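Local coordinates for inositol 2-dehydrogenase/D-chiro-inositol 3-dehydrogenase (Lactobacillus casei, PDB 4MIY), which catalyses the NAD-dependent oxidation of myo-inositol and D-chiro-inositol to their keto derivatives, at residues K137-T142 / G247-P252. Residues are numbered along the deposited sequence; the frame is centred on the assembly and turned at random.
Sequences KEKLDT and GELQLP
A helix packs on the strand that is outermost within the subunit in a mixed beta-sheet of the C-terminal alpha/beta domain of this Gfo/Idh/MocA-family enzyme, and one leucine, L249, makes the join from the strand side. Its side chain points at the last turn of helix 131-141, and L140 and L249 are the nearest backbone pair, with CA atoms 7.4 Å apart. CD1 of L249 meets L140, 3.6 Å from L140 N and 3.9 Å from L140 CB, and skirts K139, whereas CD2 meets K139 alone, 3.7 Å from K139 CG. With CG of L249 anti to its carbonyl carbon (chi1 -71°), the branched end is carried forward onto the helix. K139 offers only the aliphatic base of its chain, which crosses the leucine at about a right angle; the bend at chi2 (65°) then takes the ammonium end away from the strand. No hydrogen bond spans the segments; the contact is van der Waals packing of methyls on side-chain carbons and on the helix backbone, with about 120 Å² buried in total. T142 OG1 donates to K139 O at 2.7 Å, in the carbonyl plane, and that oxygen also accepts from T142 N. K137 and D141 point away from the strand; K137 NZ forms a salt bridge with D141 OD2, 2.8 Å away, on that oxygen's syn lone pair. K137 also makes a cation-pi contact with W183 of helix 168-185. I145 touches both leucines, and L140 also touches V242. Strand 248-250 pairs with 237-244 and, in an antiparallel ladder, with a strand of the second subunit, so the sheet runs on across the interface.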
# COMPACT_ATOMS: atom_id res chain seq x y z
N LYS A 137 8.05 17.59 4.57
CA LYS A 137 8.49 18.97 4.40
C LYS A 137 9.82 19.04 3.68
O LYS A 137 9.99 19.80 2.79
CB LYS A 137 8.58 19.70 5.73
CG LYS A 137 9.21 21.08 5.53
CD LYS A 137 9.35 21.86 6.73
CE LYS A 137 9.98 23.24 6.45
NZ LYS A 137 9.68 23.87 5.17
N GLU A 138 10.76 18.22 4.09
CA GLU A 138 12.05 18.19 3.44
C GLU A 138 11.99 17.81 1.99
O GLU A 138 12.59 18.44 1.19
CB GLU A 138 13.01 17.30 4.22
CG GLU A 138 13.36 17.89 5.56
CD GLU A 138 14.29 17.02 6.37
OE1 GLU A 138 14.97 16.20 5.74
OE2 GLU A 138 14.33 17.16 7.60
N LYS A 139 11.21 16.80 1.64
CA LYS A 139 11.01 16.45 0.26
C LYS A 139 10.37 17.58 -0.54
O LYS A 139 10.76 17.82 -1.63
CB LYS A 139 10.19 15.17 0.16
CG LYS A 139 10.21 14.45 -1.16
CD LYS A 139 11.55 13.93 -1.50
CE LYS A 139 11.51 12.98 -2.63
NZ LYS A 139 12.85 12.77 -3.18
N LEU A 140 9.37 18.23 0.03
CA LEU A 140 8.72 19.34 -0.62
C LEU A 140 9.73 20.45 -0.95
O LEU A 140 9.74 20.97 -2.02
CB LEU A 140 7.62 19.87 0.28
CG LEU A 140 6.92 21.14 -0.19
CD1 LEU A 140 6.21 20.87 -1.47
CD2 LEU A 140 5.98 21.65 0.86
N ASP A 141 10.62 20.70 -0.02
CA ASP A 141 11.59 21.76 -0.17
C ASP A 141 12.67 21.48 -1.21
O ASP A 141 13.36 22.38 -1.61
CB ASP A 141 12.21 22.09 1.18
CG ASP A 141 11.25 22.78 2.12
OD1 ASP A 141 10.21 23.24 1.67
OD2 ASP A 141 11.55 22.86 3.30
N THR A 142 12.81 20.25 -1.66
CA THR A 142 13.69 19.95 -2.78
C THR A 142 13.22 20.50 -4.12
O THR A 142 13.96 20.55 -5.06
CB THR A 142 13.94 18.45 -2.96
OG1 THR A 142 12.75 17.80 -3.38
CG2 THR A 142 14.44 17.85 -1.69
N GLY A 247 3.56 17.33 -9.19
CA GLY A 247 3.34 16.09 -8.52
C GLY A 247 2.68 16.30 -7.18
O GLY A 247 2.27 17.36 -6.87
N GLU A 248 2.60 15.23 -6.40
CA GLU A 248 2.02 15.27 -5.08
C GLU A 248 2.89 14.55 -4.04
O GLU A 248 3.62 13.66 -4.37
CB GLU A 248 0.61 14.64 -5.05
CG GLU A 248 -0.39 15.19 -6.02
CD GLU A 248 -1.78 14.55 -5.88
OE1 GLU A 248 -1.93 13.62 -5.13
OE2 GLU A 248 -2.70 15.03 -6.55
N LEU A 249 2.76 14.96 -2.79
CA LEU A 249 3.38 14.29 -1.67
C LEU A 249 2.37 14.02 -0.59
O LEU A 249 1.60 14.84 -0.28
CB LEU A 249 4.51 15.13 -1.07
CG LEU A 249 5.78 15.27 -1.89
CD1 LEU A 249 6.61 16.52 -1.55
CD2 LEU A 249 6.61 14.04 -1.77
N GLN A 250 2.41 12.83 -0.01
CA GLN A 250 1.56 12.56 1.13
C GLN A 250 2.24 11.71 2.19
O GLN A 250 3.16 11.01 1.93
CB GLN A 250 0.21 11.98 0.71
CG GLN A 250 0.20 10.58 0.28
CD GLN A 250 -1.22 10.10 -0.14
OE1 GLN A 250 -1.84 10.67 -0.99
NE2 GLN A 250 -1.70 9.09 0.52
N LEU A 251 1.73 11.80 3.40
CA LEU A 251 2.23 10.98 4.47
C LEU A 251 1.93 9.52 4.22
O LEU A 251 0.90 9.20 3.72
CB LEU A 251 1.58 11.36 5.76
CG LEU A 251 2.06 12.65 6.35
CD1 LEU A 251 1.28 12.87 7.64
CD2 LEU A 251 3.52 12.58 6.71
N PRO A 252 2.85 8.64 4.58
CA PRO A 252 2.70 7.22 4.36
C PRO A 252 1.75 6.60 5.35
O PRO A 252 1.27 7.20 6.27
CB PRO A 252 4.09 6.70 4.64
CG PRO A 252 4.64 7.58 5.50
CD PRO A 252 4.16 8.93 5.15